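Local coordinates for SPbeta prophage-derived uncharacterized protein YorR (Bacillus subtilis, PDB 3KB2) that binds a guanosine nucleotide carrying 3'-phosphate and 5'-diphosphate groups in a P-loop kinase fold and probably acts as a nucleoside monophosphate kinase, perhaps on dTMP, at residues His48-Lys51 with Leu52-Glu55; Asp90-Lys93 with Ala94-Lys97; Gly122-Ile125 with Asp126-Glu130; Ile108-Arg111 with Leu112-Arg115. All coordinates share one frame; numbering follows the deposited sequence.

Contact 1 of 4, residues His48-Lys51 with Leu52-Glu55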
loop_
_atom_site.group_PDB
_atom_site.type_symbol
_atom_site.label_atom_id
_atom_site.label_comp_id
_atom_site.label_asym_id
_atom_site.label_seq_id
_atom_site.Cartn_x
_atom_site.Cartn_y
_atom_site.Cartn_z
ATOM N N HIS A 48 -7.138 1.005 -22.266
ATOM C CA HIS A 48 -7.456 2.206 -21.510
ATOM C C HIS A 48 -6.447 3.335 -21.734
ATOM O O HIS A 48 -6.831 4.498 -21.904
ATOM C CB HIS A 48 -7.525 1.886 -20.022
ATOM C CG HIS A 48 -8.047 3.018 -19.200
ATOM N ND1 HIS A 48 -9.350 3.456 -19.287
ATOM C CD2 HIS A 48 -7.427 3.853 -18.331
ATOM C CE1 HIS A 48 -9.512 4.515 -18.512
ATOM N NE2 HIS A 48 -8.359 4.775 -17.921
ATOM N N PHE A 49 -5.158 2.995 -21.730
ATOM C CA PHE A 49 -4.120 3.994 -21.927
ATOM C C PHE A 49 -4.187 4.569 -23.322
ATOM O O PHE A 49 -3.940 5.754 -23.529
ATOM C CB PHE A 49 -2.731 3.396 -21.687
ATOM C CG PHE A 49 -2.372 3.266 -20.238
ATOM C CD1 PHE A 49 -2.709 4.272 -19.337
ATOM C CD2 PHE A 49 -1.685 2.153 -19.772
ATOM C CE1 PHE A 49 -2.368 4.174 -17.995
ATOM C CE2 PHE A 49 -1.336 2.040 -18.427
ATOM C CZ PHE A 49 -1.679 3.053 -17.536
ATOM N N ASN A 50 -4.538 3.727 -24.282
ATOM C CA ASN A 50 -4.628 4.174 -25.660
ATOM C C ASN A 50 -5.768 5.167 -25.837
ATOM O O ASN A 50 -5.654 6.104 -26.615
ATOM C CB ASN A 50 -4.839 2.985 -26.592
ATOM C CG ASN A 50 -4.223 3.210 -27.945
ATOM O OD1 ASN A 50 -4.564 2.547 -28.913
ATOM N ND2 ASN A 50 -3.288 4.148 -28.016
ATOM N N LYS A 51 -6.871 4.947 -25.127
ATOM C CA LYS A 51 -8.012 5.853 -25.208
ATOM C C LYS A 51 -7.632 7.194 -24.608
ATOM O O LYS A 51 -7.988 8.246 -25.139
ATOM C CB LYS A 51 -9.217 5.303 -24.450
ATOM C CG LYS A 51 -9.940 4.181 -25.153
ATOM C CD LYS A 51 -10.932 3.531 -24.219
ATOM C CE LYS A 51 -11.348 2.173 -24.756
ATOM N NZ LYS A 51 -12.181 1.396 -23.786
ATOM N N LEU A 52 -6.919 7.168 -23.489
ATOM C CA LEU A 52 -6.515 8.421 -22.885
ATOM C C LEU A 52 -5.608 9.135 -23.865
ATOM O O LEU A 52 -5.678 10.342 -23.998
ATOM C CB LEU A 52 -5.782 8.178 -21.571
ATOM C CG LEU A 52 -6.661 7.539 -20.510
ATOM C CD1 LEU A 52 -5.843 7.301 -19.243
ATOM C CD2 LEU A 52 -7.864 8.447 -20.234
ATOM N N ALA A 53 -4.777 8.374 -24.569
ATOM C CA ALA A 53 -3.853 8.950 -25.530
ATOM C C ALA A 53 -4.561 9.699 -26.651
ATOM O O ALA A 53 -3.941 10.481 -27.375
ATOM C CB ALA A 53 -2.955 7.878 -26.107
ATOM N N ASP A 54 -5.855 9.458 -26.813
ATOM C CA ASP A 54 -6.607 10.160 -27.849
ATOM C C ASP A 54 -7.082 11.511 -27.333
ATOM O O ASP A 54 -7.291 12.439 -28.107
ATOM C CB ASP A 54 -7.806 9.324 -28.296
ATOM C CG ASP A 54 -7.401 8.169 -29.178
ATOM O OD1 ASP A 54 -6.672 8.412 -30.167
ATOM O OD2 ASP A 54 -7.813 7.026 -28.892
ATOM N N GLU A 55 -7.246 11.611 -26.016
ATOM C CA GLU A 55 -7.700 12.840 -25.384
ATOM C C GLU A 55 -6.703 13.976 -25.557
ATOM O O GLU A 55 -5.525 13.757 -25.858
ATOM C CB GLU A 55 -7.945 12.617 -23.882
ATOM C CG GLU A 55 -9.358 12.152 -23.482
ATOM C CD GLU A 55 -10.452 13.169 -23.820
ATOM O OE1 GLU A 55 -11.497 13.191 -23.123
ATOM O OE2 GLU A 55 -10.277 13.941 -24.794
#
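Leu-52 reaches back over one helical turn to pack on His-48. Its CB sits 3.6 Å from Phe-49 O. At chi1 -64°, with CG anti to the carbonyl carbon, the branch point is turned toward the preceding turn, where CG meets His-48 O at 3.3 Å and stands over one face of the His-48 imidazole. Leu-52 CD1 approaches His-48 NE2 to 3.8 Å and comes to the edge of the Phe-49 ring, 4.4 Å from Phe-49 CD1. One leucine thus fills the angle between a face and an edge of two successive rings.

Beneath these side chains the backbone is still helical, with Leu-52 N bonded to His-48 O and Ala-53 N to Phe-49 O. The next bond is different: Asp-54 N donates to Lys-51 O (3.0 Å) from well above the carbonyl plane, 66° out of it, as the spacing shortens from four residues to three. This bond overlaps a type I turn from Leu-52 to Glu-55, which Glu-55 N closes by donating to Leu-52 O. The carboxylate of Asp-54 has its main partner in Lys-91, through OD1.

In the fold, helix 42-52 presents Phe-49 to Ile-88 of helix 82-92, to Val-64 and Asn-67 of helix 64-70 and to the steeply inclined ring of Phe-63, while the turn leads the chain into strand 58-61.

Contact 2 of 4, residues Asp90-Lys93 with Ala94-Lys97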
loop_
_atom_site.group_PDB
_atom_site.type_symbol
_atom_site.label_atom_id
_atom_site.label_comp_id
_atom_site.label_asym_id
_atom_site.label_seq_id
_atom_site.Cartn_x
_atom_site.Cartn_y
_atom_site.Cartn_z
ATOM N N ASP A 90 4.728 8.024 -28.904
ATOM C CA ASP A 90 4.714 8.565 -30.253
ATOM C C ASP A 90 3.344 9.173 -30.551
ATOM O O ASP A 90 3.225 10.199 -31.221
ATOM C CB ASP A 90 5.027 7.459 -31.264
ATOM C CG ASP A 90 4.894 7.932 -32.700
ATOM O OD1 ASP A 90 5.738 8.738 -33.152
ATOM O OD2 ASP A 90 3.938 7.502 -33.376
ATOM N N LYS A 91 2.309 8.541 -30.031
ATOM C CA LYS A 91 0.959 9.011 -30.262
ATOM C C LYS A 91 0.602 10.381 -29.635
ATOM O O LYS A 91 -0.286 11.079 -30.134
ATOM C CB LYS A 91 -0.018 7.934 -29.791
ATOM C CG LYS A 91 -1.472 8.266 -30.010
ATOM C CD LYS A 91 -2.351 7.068 -29.735
ATOM C CE LYS A 91 -3.800 7.455 -29.910
ATOM N NZ LYS A 91 -4.720 6.297 -29.960
ATOM N N ILE A 92 1.293 10.777 -28.568
ATOM C CA ILE A 92 0.992 12.044 -27.900
ATOM C C ILE A 92 2.186 12.979 -27.764
ATOM O O ILE A 92 2.115 13.976 -27.050
ATOM C CB ILE A 92 0.451 11.789 -26.483
ATOM C CG1 ILE A 92 1.596 11.324 -25.576
ATOM C CG2 ILE A 92 -0.654 10.726 -26.532
ATOM C CD1 ILE A 92 1.199 11.029 -24.146
ATOM N N LYS A 93 3.283 12.650 -28.435
ATOM C CA LYS A 93 4.496 13.456 -28.364
ATOM C C LYS A 93 4.297 14.899 -28.823
ATOM O O LYS A 93 4.975 15.802 -28.340
ATOM C CB LYS A 93 5.604 12.796 -29.200
ATOM C CG LYS A 93 5.349 12.781 -30.710
ATOM C CD LYS A 93 6.220 11.747 -31.438
ATOM C CE LYS A 93 6.067 11.853 -32.951
ATOM N NZ LYS A 93 4.637 11.931 -33.366
ATOM N N ALA A 94 3.362 15.119 -29.743
ATOM C CA ALA A 94 3.118 16.456 -30.268
ATOM C C ALA A 94 2.087 17.270 -29.503
ATOM O O ALA A 94 1.674 18.339 -29.947
ATOM C CB ALA A 94 2.695 16.363 -31.723
ATOM N N LYS A 95 1.671 16.784 -28.349
ATOM C CA LYS A 95 0.664 17.504 -27.607
ATOM C C LYS A 95 0.843 17.277 -26.130
ATOM O O LYS A 95 0.158 17.883 -25.311
ATOM C CB LYS A 95 -0.708 16.990 -28.008
ATOM C CG LYS A 95 -0.847 15.490 -27.800
ATOM C CD LYS A 95 -2.298 15.052 -27.864
ATOM C CE LYS A 95 -2.422 13.538 -27.947
ATOM N NZ LYS A 95 -3.856 13.109 -27.910
ATOM N N ALA A 96 1.768 16.400 -25.786
ATOM C CA ALA A 96 1.960 16.078 -24.395
ATOM C C ALA A 96 3.003 16.903 -23.681
ATOM O O ALA A 96 4.003 17.323 -24.263
ATOM C CB ALA A 96 2.285 14.599 -24.254
ATOM N N LYS A 97 2.727 17.150 -22.406
ATOM C CA LYS A 97 3.623 17.870 -21.512
ATOM C C LYS A 97 3.716 16.919 -20.328
ATOM O O LYS A 97 2.749 16.759 -19.574
ATOM C CB LYS A 97 3.010 19.203 -21.073
ATOM C CG LYS A 97 3.614 20.436 -21.745
ATOM C CD LYS A 97 3.505 20.368 -23.265
ATOM C CE LYS A 97 3.906 21.690 -23.918
ATOM N NZ LYS A 97 5.307 22.089 -23.611
HETATM O O HOH W 1 1.043 13.942 -30.552
#
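Lys-95 lays its aliphatic chain across Ile-92 at about a right angle, its CE resting 3.6 Å from Ile-92 CG2. The two lie on the helix-to-strand link of the beta-alpha-beta crossover from strand 58-61 to strand 96-102, in the parallel sheet of this P-loop kinase fold. With CG set between the backbone N and the carbonyl carbon (chi1 57°), the lysine starts alongside the Ile-92 backbone and then runs out extended; its NZ is held by the carbonyls of Ala-53 and Glu-55.

The other branch of Ile-92 packs CG1 against Ala-96 CB at 3.6 Å, and strand 3-7 adds Leu-3 and Ile-5 to the same apolar patch. Ile-92 O receives Lys-95 N, although the exact place of this oxygen is less certain.

On the outer side Lys-93 bends back at its last torsion (chi4 -47°), and its NZ donates to Asp-90 O in the carbonyl plane, on a lone pair, while pairing with Asp-90 OD1 at 3.4 Å. A water bridges the backbone here, accepting from Ala-94 N at 2.7 Å and donating to Lys-91 O at 3.2 Å.

Contact 3 of 4, residues Gly122-Ile125 with Asp126-Glu130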
loop_
_atom_site.group_PDB
_atom_site.type_symbol
_atom_site.label_atom_id
_atom_site.label_comp_id
_atom_site.label_asym_id
_atom_site.label_seq_id
_atom_site.Cartn_x
_atom_site.Cartn_y
_atom_site.Cartn_z
ATOM N N GLY A 122 10.425 3.069 5.356
ATOM C CA GLY A 122 11.583 3.766 4.821
ATOM C C GLY A 122 12.164 3.153 3.562
ATOM O O GLY A 122 12.239 3.803 2.517
ATOM N N LYS A 123 12.579 1.896 3.661
ATOM C CA LYS A 123 13.159 1.203 2.524
ATOM C C LYS A 123 12.232 1.128 1.309
ATOM O O LYS A 123 12.677 1.323 0.173
ATOM C CB LYS A 123 13.596 -0.204 2.932
ATOM C CG LYS A 123 14.996 -0.274 3.509
ATOM C CD LYS A 123 15.510 -1.704 3.486
ATOM C CE LYS A 123 17.034 -1.741 3.495
ATOM N NZ LYS A 123 17.577 -3.086 3.126
ATOM N N ASP A 124 10.950 0.846 1.539
ATOM C CA ASP A 124 9.994 0.754 0.437
ATOM C C ASP A 124 9.872 2.098 -0.261
ATOM O O ASP A 124 9.906 2.179 -1.491
ATOM C CB ASP A 124 8.607 0.338 0.926
ATOM C CG ASP A 124 7.691 -0.069 -0.222
ATOM O OD1 ASP A 124 6.457 -0.131 -0.031
ATOM O OD2 ASP A 124 8.214 -0.345 -1.324
ATOM N N ILE A 125 9.717 3.150 0.535
ATOM C CA ILE A 125 9.591 4.496 -0.001
ATOM C C ILE A 125 10.796 4.849 -0.856
ATOM O O ILE A 125 10.660 5.519 -1.880
ATOM C CB ILE A 125 9.458 5.538 1.127
ATOM C CG1 ILE A 125 8.174 5.284 1.921
ATOM C CG2 ILE A 125 9.482 6.940 0.547
ATOM C CD1 ILE A 125 6.919 5.246 1.072
ATOM N N ASP A 126 11.977 4.399 -0.441
ATOM C CA ASP A 126 13.194 4.682 -1.201
ATOM C C ASP A 126 13.209 4.005 -2.552
ATOM O O ASP A 126 13.547 4.626 -3.551
ATOM C CB ASP A 126 14.431 4.234 -0.434
ATOM C CG ASP A 126 14.678 5.070 0.785
ATOM O OD1 ASP A 126 14.857 6.296 0.632
ATOM O OD2 ASP A 126 14.692 4.500 1.893
ATOM N N SER A 127 12.861 2.724 -2.574
ATOM C CA SER A 127 12.855 1.963 -3.815
ATOM C C SER A 127 11.850 2.529 -4.813
ATOM O O SER A 127 12.069 2.495 -6.025
ATOM C CB SER A 127 12.526 0.499 -3.536
ATOM O OG SER A 127 11.190 0.348 -3.108
ATOM N N ILE A 128 10.740 3.047 -4.304
ATOM C CA ILE A 128 9.722 3.616 -5.171
ATOM C C ILE A 128 10.210 4.928 -5.765
ATOM O O ILE A 128 10.022 5.186 -6.954
ATOM C CB ILE A 128 8.416 3.851 -4.403
ATOM C CG1 ILE A 128 7.769 2.508 -4.079
ATOM C CG2 ILE A 128 7.456 4.692 -5.233
ATOM C CD1 ILE A 128 6.492 2.639 -3.301
ATOM N N LEU A 129 10.833 5.755 -4.928
ATOM C CA LEU A 129 11.359 7.037 -5.369
ATOM C C LEU A 129 12.415 6.822 -6.442
ATOM O O LEU A 129 12.451 7.541 -7.439
ATOM C CB LEU A 129 11.974 7.797 -4.192
ATOM C CG LEU A 129 11.023 8.302 -3.106
ATOM C CD1 LEU A 129 11.805 9.100 -2.071
ATOM C CD2 LEU A 129 9.950 9.170 -3.720
ATOM N N GLU A 130 13.274 5.826 -6.231
ATOM C CA GLU A 130 14.342 5.512 -7.177
ATOM C C GLU A 130 13.794 5.011 -8.495
ATOM O O GLU A 130 14.315 5.359 -9.546
ATOM C CB GLU A 130 15.279 4.455 -6.597
ATOM C CG GLU A 130 16.668 4.968 -6.247
ATOM C CD GLU A 130 17.345 5.684 -7.406
ATOM O OE1 GLU A 130 17.387 5.117 -8.524
ATOM O OE2 GLU A 130 17.846 6.812 -7.189
#
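Asp-124 O is gripped twice from the following turn, by Ser-127 OG at 2.8 Å and by Ile-128 N at 3.1 Å. The amide arrives nearly along the C=O axis, whereas the hydroxyl comes in at a C=O...donor angle of 124°. Ser-127 can make this bond because its OG lies between the backbone N and the carbonyl carbon (chi1 68°), folded back on its own helix; Lys-73 NZ is a second partner of the same hydroxyl. Regular helical bonds continue on both sides, from Asp-126 N to Gly-122 O (3.0 Å) and from Leu-129 N to Ile-125 O.

Beside these bonds, Leu-129 sets its CG over Ile-125 O and brings CD1 to 4.1 Å from Ile-125 CG2, the two apolar side chains running at a slant one turn apart. Separately, Ile-128 CD1 lies alongside the Asp-124 carboxylate, 4.0 Å from Asp-124 OD2.

Ile-125 also packs on Ile-108 and Leu-112 of helix 105-115, while Lys-123 and Asp-124 meet Glu-36 and Phe-35 of the second subunit. The first turns of helix 122-137, packed on helix 105-115 just after the connecting loop, probably flank the lid of a nucleoside monophosphate kinase fold.

Contact 4 of 4, residues Ile108-Arg111 with Leu112-Arg115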
loop_
_atom_site.group_PDB
_atom_site.type_symbol
_atom_site.label_atom_id
_atom_site.label_comp_id
_atom_site.label_asym_id
_atom_site.label_seq_id
_atom_site.Cartn_x
_atom_site.Cartn_y
_atom_site.Cartn_z
ATOM N N ILE A 108 9.242 13.286 1.744
ATOM C CA ILE A 108 8.134 12.393 1.459
ATOM C C ILE A 108 7.713 11.689 2.737
ATOM O O ILE A 108 6.540 11.652 3.077
ATOM C CB ILE A 108 8.544 11.336 0.401
ATOM C CG1 ILE A 108 8.857 12.037 -0.922
ATOM C CG2 ILE A 108 7.449 10.278 0.240
ATOM C CD1 ILE A 108 7.721 12.886 -1.440
ATOM N N LYS A 109 8.680 11.131 3.449
ATOM C CA LYS A 109 8.373 10.433 4.679
ATOM C C LYS A 109 7.634 11.339 5.657
ATOM O O LYS A 109 6.695 10.906 6.332
ATOM C CB LYS A 109 9.660 9.895 5.285
ATOM C CG LYS A 109 10.293 8.831 4.405
ATOM C CD LYS A 109 11.677 8.466 4.878
ATOM C CE LYS A 109 12.376 7.571 3.873
ATOM N NZ LYS A 109 13.744 7.233 4.341
ATOM N N LYS A 110 8.046 12.602 5.721
ATOM C CA LYS A 110 7.404 13.575 6.604
ATOM C C LYS A 110 5.933 13.771 6.212
ATOM O O LYS A 110 5.045 13.764 7.051
ATOM C CB LYS A 110 8.131 14.925 6.522
ATOM C CG LYS A 110 7.615 15.967 7.506
ATOM C CD LYS A 110 7.316 17.297 6.824
ATOM C CE LYS A 110 8.552 17.922 6.198
ATOM N NZ LYS A 110 9.582 18.204 7.239
ATOM N N ARG A 111 5.677 13.945 4.927
ATOM C CA ARG A 111 4.317 14.155 4.483
ATOM C C ARG A 111 3.441 12.950 4.759
ATOM O O ARG A 111 2.243 13.096 4.952
ATOM C CB ARG A 111 4.320 14.526 3.001
ATOM C CG ARG A 111 5.036 15.844 2.757
ATOM C CD ARG A 111 5.056 16.244 1.302
ATOM N NE ARG A 111 5.742 17.521 1.153
ATOM C CZ ARG A 111 6.214 17.990 0.006
ATOM N NH1 ARG A 111 6.076 17.287 -1.113
ATOM N NH2 ARG A 111 6.844 19.158 -0.008
ATOM N N LEU A 112 4.038 11.763 4.782
ATOM C CA LEU A 112 3.300 10.526 5.067
ATOM C C LEU A 112 2.935 10.470 6.550
ATOM O O LEU A 112 1.827 10.080 6.914
ATOM C CB LEU A 112 4.151 9.307 4.687
ATOM C CG LEU A 112 4.314 9.072 3.176
ATOM C CD1 LEU A 112 5.327 7.972 2.901
ATOM C CD2 LEU A 112 2.962 8.706 2.602
ATOM N N ARG A 113 3.874 10.868 7.404
ATOM C CA ARG A 113 3.621 10.884 8.833
ATOM C C ARG A 113 2.443 11.803 9.109
ATOM O O ARG A 113 1.458 11.392 9.709
ATOM C CB ARG A 113 4.839 11.391 9.603
ATOM C CG ARG A 113 6.002 10.423 9.665
ATOM C CD ARG A 113 6.987 10.825 10.762
ATOM N NE ARG A 113 7.736 12.046 10.469
ATOM C CZ ARG A 113 8.792 12.116 9.656
ATOM N NH1 ARG A 113 9.242 11.030 9.034
ATOM N NH2 ARG A 113 9.421 13.279 9.484
ATOM N N VAL A 114 2.535 13.049 8.660
ATOM C CA VAL A 114 1.448 13.985 8.899
ATOM C C VAL A 114 0.143 13.527 8.263
ATOM O O VAL A 114 -0.933 13.745 8.820
ATOM C CB VAL A 114 1.783 15.392 8.380
ATOM C CG1 VAL A 114 3.033 15.905 9.065
ATOM C CG2 VAL A 114 1.964 15.366 6.884
ATOM N N ARG A 115 0.229 12.898 7.099
ATOM C CA ARG A 115 -0.975 12.421 6.434
ATOM C C ARG A 115 -1.652 11.380 7.325
ATOM O O ARG A 115 -2.874 11.215 7.299
ATOM C CB ARG A 115 -0.622 11.789 5.086
ATOM C CG ARG A 115 -1.813 11.166 4.380
ATOM C CD ARG A 115 -1.426 9.880 3.668
ATOM N NE ARG A 115 -1.199 10.064 2.237
ATOM C CZ ARG A 115 -0.913 9.074 1.397
ATOM N NH1 ARG A 115 -0.816 7.826 1.846
ATOM N NH2 ARG A 115 -0.734 9.326 0.107
#
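Lys-109 O takes a bond from Arg-113 N at 3.0 Å and a weak one from Leu-112 N, and the guanidinium of Arg-113 lies with a face over it. The side chain gets there by a bend at chi3 (-70°), which folds the arginine back along the helix it springs from. Its flat end then lies over Lys-110, whose CA stands 3.5 Å above the guanidinium plane, offset toward the rim, with NH2 reaching Lys-110 CB at 3.6 Å. The charged ends of these two residues stay apart, Lys-110 NZ being 5.4 Å from Arg-113 NH2.

On another side of the helix, Ile-108 CG2 and Leu-112 CD1 meet at 4.1 Å, and Leu-112 CG sits 3.4 Å from Ile-108 O. Among the backbone bonds, Val-114 N points almost straight at Lys-110 O (N-H...O 174°).

Two arginines point toward the nucleotide side. Arg-111, extended from CG to NE, donates through NH1 to Cys-11 O and through NH2 to Thr-148 O, and so ties the helix to a residue of the ligand pocket as a second-shell support. Arg-115 ends about 5 Å from the bound nucleotide and packs on Glu-118 of the second subunit. Together Arg-111 and Arg-115 would probably make the surroundings of the nucleotide more positive, as arginines near the lid do in related kinases.

Overall arrangement
Along the chain the order is contact 1, contact 2, contact 4, contact 3, and in space they form two pairs on opposite sides of the chain's centre. Contacts 1 and 2, with centres 11 Å apart, join the end of helix 42-52 to the passage from helix 82-92 into strand 96-102. Contacts 4 and 3, 14 Å apart, lie on the consecutive helices 105-115 and 122-137, which pack directly on each other. The pairs stand 29 to 33 Å apart between centres; strand 96-102 starts in contact 2 and leads to helix 105-115, which holds contact 4. The second pair lies nearer the bound nucleotide and the magnesium ion and reaches the second subunit, whereas no other subunit touches the first.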